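Local coordinates for protein 1-carboxybiuret hydrolase subunit AtzE (Pseudomonas sp., PDB 6C62) that hydrolyses 1-carboxybiuret to urea-1,3-dicarboxylate and ammonia in the bacterial degradation of atrazine, as a member of the amidase family, at residues A[296-299]-A[300-304]; A[313-316]-A[317-320]; A[326-329]-A[330-334]; A[337-340]-A[341-344]; A[391-394]-A[395-399]. All coordinates share one frame; numbering follows the deposited sequence.

Interaction 1 (A[296-299]-A[300-304]); sequences IGRA and AAFVI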
loop_
_atom_site.group_PDB
_atom_site.type_symbol
_atom_site.label_atom_id
_atom_site.label_comp_id
_atom_site.label_asym_id
_atom_site.label_seq_id
_atom_site.Cartn_x
_atom_site.Cartn_y
_atom_site.Cartn_z
ATOM N N ILE A 296 9.031 7.798 16.796
ATOM C CA ILE A 296 8.207 6.679 16.303
ATOM C C ILE A 296 8.188 6.739 14.780
ATOM O O ILE A 296 8.152 5.690 14.122
ATOM C CB ILE A 296 6.736 6.741 16.800
ATOM C CG1 ILE A 296 6.640 6.959 18.308
ATOM C CG2 ILE A 296 5.945 5.509 16.384
ATOM C CD1 ILE A 296 7.408 6.039 19.136
ATOM N N GLY A 297 8.192 7.952 14.208
ATOM C CA GLY A 297 8.324 8.154 12.765
ATOM C C GLY A 297 9.613 7.501 12.249
ATOM O O GLY A 297 9.587 6.789 11.263
ATOM N N ARG A 298 10.726 7.704 12.956
ATOM C CA ARG A 298 11.951 7.040 12.616
ATOM C C ARG A 298 11.819 5.511 12.705
ATOM O O ARG A 298 12.308 4.776 11.805
ATOM C CB ARG A 298 13.124 7.506 13.477
ATOM C CG ARG A 298 14.379 6.587 13.285
ATOM C CD ARG A 298 15.621 7.166 13.814
ATOM N NE ARG A 298 16.721 6.263 13.537
ATOM C CZ ARG A 298 17.096 5.231 14.308
ATOM N NH1 ARG A 298 16.493 4.944 15.465
ATOM N NH2 ARG A 298 18.101 4.492 13.907
ATOM N N ALA A 299 11.187 5.043 13.783
ATOM C CA ALA A 299 11.038 3.651 14.029
ATOM C C ALA A 299 10.260 2.954 12.885
ATOM O O ALA A 299 10.689 1.919 12.383
ATOM C CB ALA A 299 10.391 3.407 15.383
ATOM N N ALA A 300 9.153 3.547 12.493
ATOM C CA ALA A 300 8.338 3.021 11.428
ATOM C C ALA A 300 9.060 3.036 10.085
ATOM O O ALA A 300 8.980 2.039 9.346
ATOM C CB ALA A 300 7.060 3.813 11.317
ATOM N N ALA A 301 9.784 4.131 9.778
ATOM C CA ALA A 301 10.592 4.185 8.587
ATOM C C ALA A 301 11.636 3.054 8.561
ATOM O O ALA A 301 11.870 2.407 7.542
ATOM C CB ALA A 301 11.271 5.489 8.440
ATOM N N PHE A 302 12.229 2.816 9.716
ATOM C CA PHE A 302 13.290 1.840 9.867
ATOM C C PHE A 302 12.767 0.458 9.604
ATOM O O PHE A 302 13.387 -0.336 8.868
ATOM C CB PHE A 302 13.909 1.956 11.262
ATOM C CG PHE A 302 15.209 1.248 11.419
ATOM C CD1 PHE A 302 15.238 -0.087 11.577
ATOM C CD2 PHE A 302 16.396 1.933 11.435
ATOM C CE1 PHE A 302 16.427 -0.789 11.696
ATOM C CE2 PHE A 302 17.613 1.262 11.617
ATOM C CZ PHE A 302 17.618 -0.112 11.743
ATOM N N VAL A 303 11.611 0.146 10.179
ATOM C CA VAL A 303 10.945 -1.136 10.005
ATOM C C VAL A 303 10.577 -1.411 8.568
ATOM O O VAL A 303 10.879 -2.490 8.065
ATOM C CB VAL A 303 9.725 -1.247 10.993
ATOM C CG1 VAL A 303 8.831 -2.404 10.623
ATOM C CG2 VAL A 303 10.221 -1.457 12.423
ATOM N N ILE A 304 9.945 -0.477 7.921
ATOM C CA ILE A 304 9.520 -0.625 6.525
ATOM C C ILE A 304 10.723 -0.756 5.591
ATOM O O ILE A 304 10.723 -1.520 4.697
ATOM C CB ILE A 304 8.629 0.567 6.140
ATOM C CG1 ILE A 304 7.264 0.354 6.816
ATOM C CG2 ILE A 304 8.423 0.724 4.638
ATOM C CD1 ILE A 304 6.376 1.595 6.864
#
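Arg298 and Phe302, one helical turn apart on helix 294-312, run side by side and point the same way. Arg298 has CG anti to its backbone N (chi1 169°) and stays extended as far as NE, which carries the guanidinium along the helix surface to the ring. There NH2 lies 3.9 Å from CD2 of Phe302, with CE2 of the same ring almost as near. CD2 sits over one face of the guanidinium, while NH2 comes to the ring obliquely and the two planes stand 61° apart, so the pair is neither a parallel stack nor a T-shaped one.

The backbone between the two residues is regular alpha-helix. Phe302 N donates to Arg298 O at 2.9 Å, and Val303 N to Ala299 O at 3.0 Å. The flanking bonds, from Ala300 N to Ile296 O and from Ala301 N to Gly297 O, are nearly straight. Ala300 and Ala301 pack on Phe406 of helix 402-407, Ala300 also meets Phe349 of helix 340-360, and Ala299 faces a chain of another protein.

Arg298 NE has a weak hydrogen bond to Gln402 OE1, which tethers the guanidinium loosely to a neighbouring helix. Because NH2 meets the ring obliquely and at 3.9 Å, the contact between Arg298 and Phe302 is probably van der Waals packing beside a charged group for the most part.

Interaction 2 (A[313-316]-A[317-320]); sequences HLDD and LRIR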
loop_
_atom_site.group_PDB
_atom_site.type_symbol
_atom_site.label_atom_id
_atom_site.label_comp_id
_atom_site.label_asym_id
_atom_site.label_seq_id
_atom_site.Cartn_x
_atom_site.Cartn_y
_atom_site.Cartn_z
ATOM N N HIS A 313 15.696 -8.325 -2.174
ATOM C CA HIS A 313 16.911 -9.072 -2.548
ATOM C C HIS A 313 16.860 -10.520 -2.044
ATOM O O HIS A 313 17.887 -11.203 -1.959
ATOM C CB HIS A 313 18.112 -8.362 -1.924
ATOM C CG HIS A 313 18.348 -7.002 -2.487
ATOM N ND1 HIS A 313 18.877 -6.818 -3.734
ATOM C CD2 HIS A 313 18.084 -5.772 -1.998
ATOM C CE1 HIS A 313 18.966 -5.529 -3.985
ATOM N NE2 HIS A 313 18.464 -4.864 -2.962
ATOM N N LEU A 314 15.668 -11.025 -1.731
ATOM C CA LEU A 314 15.581 -12.333 -1.100
ATOM C C LEU A 314 16.178 -13.470 -1.959
ATOM O O LEU A 314 16.855 -14.364 -1.429
ATOM C CB LEU A 314 14.147 -12.635 -0.711
ATOM C CG LEU A 314 13.898 -13.981 -0.036
ATOM C CD1 LEU A 314 14.742 -14.165 1.221
ATOM C CD2 LEU A 314 12.400 -14.068 0.308
ATOM N N ASP A 315 15.933 -13.423 -3.268
ATOM C CA ASP A 315 16.386 -14.488 -4.158
ATOM C C ASP A 315 17.897 -14.575 -4.147
ATOM O O ASP A 315 18.431 -15.685 -4.072
ATOM C CB ASP A 315 15.984 -14.268 -5.624
ATOM C CG ASP A 315 14.468 -14.374 -5.885
ATOM O OD1 ASP A 315 13.811 -15.293 -5.297
ATOM O OD2 ASP A 315 13.934 -13.537 -6.713
ATOM N N ASP A 316 18.574 -13.424 -4.207
ATOM C CA ASP A 316 20.013 -13.373 -4.081
ATOM C C ASP A 316 20.529 -13.669 -2.676
ATOM O O ASP A 316 21.590 -14.287 -2.524
ATOM C CB ASP A 316 20.541 -12.026 -4.565
ATOM C CG ASP A 316 20.477 -11.914 -6.101
ATOM O OD1 ASP A 316 20.676 -12.953 -6.770
ATOM O OD2 ASP A 316 20.247 -10.786 -6.658
ATOM N N LEU A 317 19.801 -13.318 -1.625
ATOM C CA LEU A 317 20.241 -13.698 -0.284
ATOM C C LEU A 317 20.195 -15.202 -0.092
ATOM O O LEU A 317 20.923 -15.731 0.728
ATOM C CB LEU A 317 19.424 -12.993 0.822
ATOM C CG LEU A 317 19.595 -11.477 0.952
ATOM C CD1 LEU A 317 18.478 -10.855 1.792
ATOM C CD2 LEU A 317 20.943 -11.177 1.553
ATOM N N ARG A 318 19.305 -15.888 -0.806
ATOM C CA ARG A 318 19.222 -17.322 -0.684
ATOM C C ARG A 318 20.411 -18.041 -1.409
ATOM O O ARG A 318 20.958 -18.974 -0.923
ATOM C CB ARG A 318 17.916 -17.829 -1.269
ATOM C CG ARG A 318 16.738 -17.540 -0.399
ATOM C CD ARG A 318 15.456 -17.861 -1.135
ATOM N NE ARG A 318 14.355 -17.919 -0.185
ATOM C CZ ARG A 318 13.073 -17.741 -0.498
ATOM N NH1 ARG A 318 12.713 -17.464 -1.733
ATOM N NH2 ARG A 318 12.159 -17.799 0.454
ATOM N N ILE A 319 20.788 -17.562 -2.564
ATOM C CA ILE A 319 21.717 -18.287 -3.408
ATOM C C ILE A 319 23.157 -17.738 -3.368
ATOM O O ILE A 319 24.091 -18.509 -3.537
ATOM C CB ILE A 319 21.230 -18.305 -4.886
ATOM C CG1 ILE A 319 21.238 -16.897 -5.467
ATOM C CG2 ILE A 319 19.855 -18.945 -5.068
ATOM C CD1 ILE A 319 21.151 -16.786 -6.957
ATOM N N ARG A 320 23.341 -16.439 -3.086
ATOM C CA ARG A 320 24.671 -15.828 -3.043
ATOM C C ARG A 320 24.889 -14.769 -1.992
ATOM O O ARG A 320 25.383 -13.641 -2.241
ATOM C CB ARG A 320 25.036 -15.276 -4.438
ATOM C CG ARG A 320 24.095 -14.188 -4.920
ATOM C CD ARG A 320 24.193 -13.941 -6.421
ATOM N NE ARG A 320 25.508 -13.488 -6.829
ATOM C CZ ARG A 320 25.792 -13.012 -8.030
ATOM N NH1 ARG A 320 24.858 -12.944 -8.969
ATOM N NH2 ARG A 320 27.041 -12.636 -8.292
HETATM O O HOH W 1 14.152 -17.538 -4.192
HETATM O O HOH W 2 22.148 -13.173 -8.926
#
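Leu314, with CG trans to the backbone N (chi1 180°), and Arg318, whose CG takes the position trans to the carbonyl carbon (chi1 -74°) before the chain runs on extended, meet across one turn of helix 314-319. The leucine CD2 lies over one face of the guanidinium, 3.7 Å from NH2 of Arg318 and offset toward the rim.

Two waters join acids to arginines along this helix and just past its C-terminal end. One donates to Asp315 OD1 and accepts from Arg318 NH1 at 2.9 Å, in the guanidinium plane, spanning charges too far apart for a salt bridge. The other donates to Asp316 OD1 and accepts from Arg320 NH1 at 2.7 Å; here carboxylate and guanidinium planes are almost perpendicular (87°). Both arginines have further partners: Arg320 NE pairs with Asp323, and Arg318 bonds the backbone of one chain of another protein and an acidic side chain of a second.

His313 is the N-cap residue, its O accepting from Leu317 N at 2.9 Å. At the other end Ile319 N makes only weak bonds, but Arg320 N reaches Asp316 O at 2.8 Å as the chain leaves helical angles. This is a short helix at a subunit interface, with water-bridged Asp-Arg pairs at i to i+3 and i to i+4.

Interaction 3 (A[326-329]-A[330-334]); sequences PLSV and DRFIS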
loop_
_atom_site.group_PDB
_atom_site.type_symbol
_atom_site.label_atom_id
_atom_site.label_comp_id
_atom_site.label_asym_id
_atom_site.label_seq_id
_atom_site.Cartn_x
_atom_site.Cartn_y
_atom_site.Cartn_z
ATOM N N PRO A 326 29.556 -7.031 3.001
ATOM C CA PRO A 326 29.537 -7.626 4.398
ATOM C C PRO A 326 29.080 -6.668 5.478
ATOM O O PRO A 326 28.538 -7.109 6.465
ATOM C CB PRO A 326 30.985 -8.133 4.594
ATOM C CG PRO A 326 31.416 -8.433 3.179
ATOM C CD PRO A 326 30.860 -7.260 2.351
ATOM N N LEU A 327 29.208 -5.351 5.282
ATOM C CA LEU A 327 28.695 -4.385 6.290
ATOM C C LEU A 327 27.203 -4.221 6.340
ATOM O O LEU A 327 26.702 -3.584 7.236
ATOM C CB LEU A 327 29.322 -3.007 6.070
ATOM C CG LEU A 327 30.870 -3.015 6.323
ATOM C CD1 LEU A 327 31.488 -1.644 6.015
ATOM C CD2 LEU A 327 31.212 -3.469 7.771
ATOM N N SER A 328 26.470 -4.707 5.360
ATOM C CA SER A 328 25.025 -4.529 5.400
ATOM C C SER A 328 24.260 -5.790 5.163
ATOM O O SER A 328 23.082 -5.802 5.348
ATOM C CB SER A 328 24.605 -3.439 4.392
ATOM O OG SER A 328 25.056 -3.832 3.099
ATOM N N VAL A 329 24.895 -6.869 4.714
ATOM C CA VAL A 329 24.146 -8.069 4.406
ATOM C C VAL A 329 23.347 -8.608 5.618
ATOM O O VAL A 329 22.228 -9.093 5.447
ATOM C CB VAL A 329 25.034 -9.158 3.819
ATOM C CG1 VAL A 329 25.967 -9.736 4.866
ATOM C CG2 VAL A 329 24.190 -10.214 3.183
ATOM N N ASP A 330 23.918 -8.509 6.825
ATOM C CA ASP A 330 23.222 -8.964 8.024
ATOM C C ASP A 330 22.046 -8.070 8.400
ATOM O O ASP A 330 21.067 -8.558 8.996
ATOM C CB ASP A 330 24.144 -9.157 9.211
ATOM C CG ASP A 330 25.343 -10.099 8.854
ATOM O OD1 ASP A 330 25.048 -11.076 8.104
ATOM O OD2 ASP A 330 26.532 -9.797 9.247
ATOM N N ARG A 331 22.086 -6.813 7.951
ATOM C CA ARG A 331 20.962 -5.915 8.136
ATOM C C ARG A 331 19.843 -6.246 7.168
ATOM O O ARG A 331 18.694 -6.163 7.533
ATOM C CB ARG A 331 21.412 -4.461 7.958
ATOM C CG ARG A 331 22.603 -4.113 8.899
ATOM C CD ARG A 331 22.922 -2.640 8.905
ATOM N NE ARG A 331 21.743 -1.864 9.351
ATOM C CZ ARG A 331 21.548 -0.574 9.105
ATOM N NH1 ARG A 331 22.411 0.081 8.325
ATOM N NH2 ARG A 331 20.480 0.040 9.597
ATOM N N PHE A 332 20.180 -6.602 5.938
ATOM C CA PHE A 332 19.189 -7.074 4.991
ATOM C C PHE A 332 18.533 -8.354 5.487
ATOM O O PHE A 332 17.294 -8.487 5.422
ATOM C CB PHE A 332 19.791 -7.300 3.560
ATOM C CG PHE A 332 19.941 -6.063 2.732
ATOM C CD1 PHE A 332 18.865 -5.263 2.421
ATOM C CD2 PHE A 332 21.152 -5.727 2.232
ATOM C CE1 PHE A 332 19.012 -4.137 1.602
ATOM C CE2 PHE A 332 21.336 -4.574 1.461
ATOM C CZ PHE A 332 20.258 -3.792 1.127
ATOM N N ILE A 333 19.350 -9.286 5.998
ATOM C CA ILE A 333 18.809 -10.545 6.489
ATOM C C ILE A 333 17.872 -10.274 7.693
ATOM O O ILE A 333 16.769 -10.805 7.732
ATOM C CB ILE A 333 19.898 -11.551 6.835
ATOM C CG1 ILE A 333 20.537 -12.118 5.595
ATOM C CG2 ILE A 333 19.351 -12.697 7.643
ATOM C CD1 ILE A 333 21.869 -12.864 5.847
ATOM N N SER A 334 18.303 -9.472 8.647
ATOM C CA SER A 334 17.431 -9.075 9.739
ATOM C C SER A 334 16.108 -8.553 9.269
ATOM O O SER A 334 15.041 -8.951 9.775
ATOM C CB SER A 334 18.109 -7.960 10.582
ATOM O OG SER A 334 17.308 -7.693 11.735
HETATM O O HOH W 3 26.064 -6.809 7.738
HETATM O O HOH W 4 28.684 -9.580 7.561
#
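Val329, Ser328 and Asp330 carry this turn, where the chain coming from the loop enters helix 329-336. Val329 packs its CG1 against its neighbour, 3.6 Å from Asp330 OD1, because chi1 of 71° sets that methyl between the backbone N and the carbonyl carbon. Its other methyl, CG2, is turned along the helix and approaches Ile333 CD1 at 4.4 Å, a loose apolar contact that accompanies the bond from Ile333 N to Val329 O (2.9 Å).

Ser328 takes the N-cap position, yet it is the carbonyl that works here and the hydroxyl makes no capping bond. Ser328 O accepts from Phe332 N at 3.1 Å, with a weak second bond from Arg331 N. The ring of Phe332 lies close by, presenting its edge to Val329 CA.

Asp330 is tied back to the preceding loop by solvent. One water donates to Pro326 O and accepts from Asp330 N at 2.9 Å; another donates both to Pro326 O and to Asp330 OD2, the latter at 2.7 Å. OD1 of the same carboxylate forms a salt bridge with a basic side chain of another protein's chain. Arg331, about 10 Å by side chain from the predicted catalytic serines Ser150 and Ser174, has a cation-pi contact with Tyr125. Taken together, this is a water-bridged helix N-terminus, with the first turn's carboxylate shared between its own loop and a partner subunit.

Interaction 4 (A[337-340]-A[341-344]); sequences LQPV and AWYL
Pro339 lies on the indole of Trp342 at the N-terminus of helix 340-360, a proline N-cap with its ring lying over the face of an aromatic side chain three residues on. Followed outward from CB, the proline crosses the indole obliquely. CB is 4.1 Å from Trp342 NE1, over the five-membered ring side. CG moves in to 3.7 Å from Trp342 CE2, one of the two atoms shared by the rings. CD then stands over the middle of the six-membered ring, 3.6 Å from its centroid and only 4° off the ring normal, a CH-pi contact over the face.

Gln338 adds a second aliphatic contact to the indole. Its CB and CG both reach Trp342 CE3, the latter at 3.8 Å, in an oblique approach, and the extended chain then carries its amide past the ring. The amide NE2 bonds Val303 O of helix 294-312, so the residue links this turn to that helix, whose Val303 also touches Trp342. Chains of another protein pack on Pro339 and Trp342, one of them bringing an aromatic ring to the indole.

The backbone first turn is held unevenly. Trp342 N donates to Pro339 O from above the carbonyl plane, 59° out of it, whereas Leu344 N meets Val340 O nearly head-on. Val340 and Leu344 run alongside each other toward the second copy of this protein, which packs on both. Val340 has chi1 of 69°, which places CG2 anti to the backbone N and brings it to 4.0 Å from Leu344 CD1.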
loop_
_atom_site.group_PDB
_atom_site.type_symbol
_atom_site.label_atom_id
_atom_site.label_comp_id
_atom_site.label_asym_id
_atom_site.label_seq_id
_atom_site.Cartn_x
_atom_site.Cartn_y
_atom_site.Cartn_z
ATOM N N LEU A 337 13.692 -11.204 8.236
ATOM C CA LEU A 337 13.191 -11.994 9.365
ATOM C C LEU A 337 12.180 -11.239 10.259
ATOM O O LEU A 337 11.639 -11.839 11.188
ATOM C CB LEU A 337 14.336 -12.582 10.177
ATOM C CG LEU A 337 15.404 -13.331 9.379
ATOM C CD1 LEU A 337 16.490 -13.961 10.299
ATOM C CD2 LEU A 337 14.827 -14.381 8.452
ATOM N N GLN A 338 11.872 -9.991 9.947
ATOM C CA GLN A 338 11.014 -9.187 10.807
ATOM C C GLN A 338 9.580 -9.713 10.749
ATOM O O GLN A 338 9.053 -10.010 9.672
ATOM C CB GLN A 338 11.020 -7.697 10.409
ATOM C CG GLN A 338 12.301 -6.995 10.758
ATOM C CD GLN A 338 12.419 -5.601 10.234
ATOM O OE1 GLN A 338 13.481 -5.013 10.327
ATOM N NE2 GLN A 338 11.324 -5.030 9.731
ATOM N N PRO A 339 8.959 -9.920 11.924
ATOM C CA PRO A 339 7.494 -10.227 11.914
ATOM C C PRO A 339 6.661 -9.288 10.989
ATOM O O PRO A 339 6.888 -8.108 10.936
ATOM C CB PRO A 339 7.092 -10.032 13.379
ATOM C CG PRO A 339 8.370 -10.344 14.163
ATOM C CD PRO A 339 9.518 -9.878 13.289
ATOM N N VAL A 340 5.745 -9.862 10.240
ATOM C CA VAL A 340 4.833 -9.134 9.392
ATOM C C VAL A 340 3.964 -8.189 10.245
ATOM O O VAL A 340 3.570 -7.123 9.766
ATOM C CB VAL A 340 3.973 -10.079 8.541
ATOM C CG1 VAL A 340 2.974 -10.860 9.391
ATOM C CG2 VAL A 340 3.270 -9.290 7.434
ATOM N N ALA A 341 3.706 -8.514 11.508
ATOM C CA ALA A 341 2.977 -7.544 12.348
ATOM C C ALA A 341 3.664 -6.172 12.462
ATOM O O ALA A 341 2.961 -5.116 12.539
ATOM C CB ALA A 341 2.779 -8.118 13.725
ATOM N N TRP A 342 5.009 -6.173 12.463
ATOM C CA TRP A 342 5.747 -4.898 12.649
ATOM C C TRP A 342 5.543 -4.057 11.399
ATOM O O TRP A 342 5.290 -2.836 11.485
ATOM C CB TRP A 342 7.231 -5.121 12.804
ATOM C CG TRP A 342 7.629 -5.873 14.021
ATOM C CD1 TRP A 342 6.829 -6.287 15.030
ATOM C CD2 TRP A 342 8.974 -6.249 14.376
ATOM N NE1 TRP A 342 7.601 -6.943 15.989
ATOM C CE2 TRP A 342 8.908 -6.939 15.595
ATOM C CE3 TRP A 342 10.231 -6.045 13.780
ATOM C CZ2 TRP A 342 10.058 -7.422 16.248
ATOM C CZ3 TRP A 342 11.363 -6.594 14.405
ATOM C CH2 TRP A 342 11.264 -7.224 15.648
ATOM N N TYR A 343 5.645 -4.733 10.229
ATOM C CA TYR A 343 5.451 -4.011 8.936
ATOM C C TYR A 343 4.049 -3.396 8.859
ATOM O O TYR A 343 3.856 -2.231 8.480
ATOM C CB TYR A 343 5.725 -4.958 7.777
ATOM C CG TYR A 343 5.573 -4.293 6.430
ATOM C CD1 TYR A 343 6.628 -3.546 5.893
ATOM C CD2 TYR A 343 4.337 -4.295 5.738
ATOM C CE1 TYR A 343 6.478 -2.838 4.708
ATOM C CE2 TYR A 343 4.214 -3.632 4.531
ATOM C CZ TYR A 343 5.287 -2.919 4.008
ATOM O OH TYR A 343 5.183 -2.256 2.800
ATOM N N LEU A 344 3.030 -4.208 9.124
ATOM C CA LEU A 344 1.630 -3.722 9.016
ATOM C C LEU A 344 1.341 -2.579 10.004
ATOM O O LEU A 344 0.695 -1.590 9.651
ATOM C CB LEU A 344 0.632 -4.875 9.222
ATOM C CG LEU A 344 0.695 -5.830 8.021
ATOM C CD1 LEU A 344 -0.001 -7.130 8.292
ATOM C CD2 LEU A 344 0.211 -5.185 6.715
#

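Interaction 5 (A[391-394]-A[395-399]); sequences HPCR and PAMGL
His391 and Leu399 meet where the second strand of the beta hairpin 383-392 runs into the short helix 393-396 and the type I beta turn from Ala396 to Leu399. The leucine CD1 stands over the centre of the imidazole, 4.0 Å from its centroid and 11° off the normal, a CH-pi contact in which CE1 of His391 is the closest ring atom. Nearer the backbone, His391 CB touches Ala396 CB at 3.6 Å, so the histidine packs on both ends of the turn.

The next layer is the backbone that sets these positions. Pro392 is the N-cap residue, and its O accepts from Ala396 N at 3.1 Å; the bond to Cys393 O from Met397 N is weak. Leu399 N then bonds to Ala396 O at 3.1 Å, closing the turn that brings the leucine side chain onto the face of the imidazole. Pro392 caps the short helix and Pro395 lies within it; Pro392 CB and Pro395 CD are 3.9 Å apart.

Further out, the hairpin holds the strand end, with His391 and Cys393 bonded through their backbones to Ile384 and Glu382. Arg394 bends at chi3 and its NH1 forms a salt bridge with Glu382. Met397, whose side chain is about 9 Å from that of Ser174, the predicted acyl-ester nucleophile, packs on Ile384, Phe127 and Ile374. Its chain bends at chi2 (-55°) and again at chi3, bringing CE to 4.5 Å from Cys393 SG and 4.0 Å from Cys393 O.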
loop_
_atom_site.group_PDB
_atom_site.type_symbol
_atom_site.label_atom_id
_atom_site.label_comp_id
_atom_site.label_asym_id
_atom_site.label_seq_id
_atom_site.Cartn_x
_atom_site.Cartn_y
_atom_site.Cartn_z
ATOM N N HIS A 391 25.995 5.514 19.801
ATOM C CA HIS A 391 25.213 4.917 18.718
ATOM C C HIS A 391 26.172 4.215 17.763
ATOM O O HIS A 391 27.257 4.720 17.537
ATOM C CB HIS A 391 24.493 5.998 17.920
ATOM C CG HIS A 391 23.523 6.807 18.692
ATOM N ND1 HIS A 391 22.212 6.433 18.862
ATOM C CD2 HIS A 391 23.656 8.003 19.307
ATOM C CE1 HIS A 391 21.584 7.364 19.554
ATOM N NE2 HIS A 391 22.440 8.322 19.844
ATOM N N PRO A 392 25.727 3.132 17.108
ATOM C CA PRO A 392 26.449 2.669 15.918
ATOM C C PRO A 392 26.483 3.814 14.890
ATOM O O PRO A 392 25.456 4.460 14.603
ATOM C CB PRO A 392 25.664 1.434 15.449
ATOM C CG PRO A 392 24.284 1.553 16.062
ATOM C CD PRO A 392 24.449 2.413 17.331
ATOM N N CYS A 393 27.680 4.065 14.356
ATOM C CA CYS A 393 27.916 5.177 13.455
ATOM C C CYS A 393 27.033 5.140 12.216
ATOM O O CYS A 393 26.479 6.147 11.845
ATOM C CB CYS A 393 29.365 5.111 12.977
ATOM S SG CYS A 393 29.836 6.410 11.818
ATOM N N ARG A 394 26.981 4.001 11.547
ATOM C CA ARG A 394 26.335 3.876 10.267
ATOM C C ARG A 394 24.841 4.246 10.331
ATOM O O ARG A 394 24.482 5.201 9.700
ATOM C CB ARG A 394 26.668 2.531 9.538
ATOM C CG ARG A 394 28.170 2.490 9.187
ATOM C CD ARG A 394 28.619 1.304 8.329
ATOM N NE ARG A 394 28.541 0.074 9.104
ATOM C CZ ARG A 394 29.502 -0.352 9.957
ATOM N NH1 ARG A 394 30.677 0.293 10.132
ATOM N NH2 ARG A 394 29.301 -1.474 10.653
ATOM N N PRO A 395 24.026 3.612 11.186
ATOM C CA PRO A 395 22.611 4.086 11.309
ATOM C C PRO A 395 22.445 5.486 11.885
ATOM O O PRO A 395 21.529 6.220 11.525
ATOM C CB PRO A 395 22.003 3.087 12.257
ATOM C CG PRO A 395 22.848 1.858 12.064
ATOM C CD PRO A 395 24.242 2.343 11.904
ATOM N N ALA A 396 23.318 5.850 12.812
ATOM C CA ALA A 396 23.165 7.127 13.534
ATOM C C ALA A 396 23.209 8.372 12.678
ATOM O O ALA A 396 22.617 9.388 13.089
ATOM C CB ALA A 396 24.213 7.266 14.603
ATOM N N MET A 397 23.958 8.342 11.561
ATOM C CA MET A 397 24.064 9.510 10.676
ATOM C C MET A 397 22.667 10.000 10.211
ATOM O O MET A 397 22.501 11.162 9.870
ATOM C CB MET A 397 24.953 9.202 9.459
ATOM C CG MET A 397 26.476 9.147 9.710
ATOM S SD MET A 397 27.115 10.666 10.479
ATOM C CE MET A 397 27.228 10.029 12.117
ATOM N N GLY A 398 21.670 9.097 10.175
ATOM C CA GLY A 398 20.300 9.481 9.720
ATOM C C GLY A 398 19.260 9.742 10.789
ATOM O O GLY A 398 18.064 9.832 10.509
ATOM N N LEU A 399 19.691 9.848 12.034
ATOM C CA LEU A 399 18.748 10.091 13.140
ATOM C C LEU A 399 17.773 11.287 12.919
ATOM O O LEU A 399 16.609 11.234 13.321
ATOM C CB LEU A 399 19.561 10.328 14.452
ATOM C CG LEU A 399 20.119 9.090 15.176
ATOM C CD1 LEU A 399 21.084 9.510 16.278
ATOM C CD2 LEU A 399 19.051 8.197 15.774
#

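Overall arrangement
The five contacts follow one another along the chain without overlap. Interactions 1 to 4 lie on four successive helices, 294-312, 314-319, 329-336 and 340-360, and interaction 5 on the hairpin and short helix that follow later. Interactions 1 and 4, with centres 12 Å apart, share the pairing of helix 294-312 with the start of helix 340-360; interactions 2 and 3, also 12 Å apart, join through Leu317 and Val329. Arg331 connects interaction 3 to both Phe302 of interaction 1 and Pro395 of interaction 5. Interactions 2 and 4 both touch the second copy of the protein, and all five meet chains of another protein. Met397 of interaction 5 lies about 9 Å by side chain from the probable nucleophile Ser174.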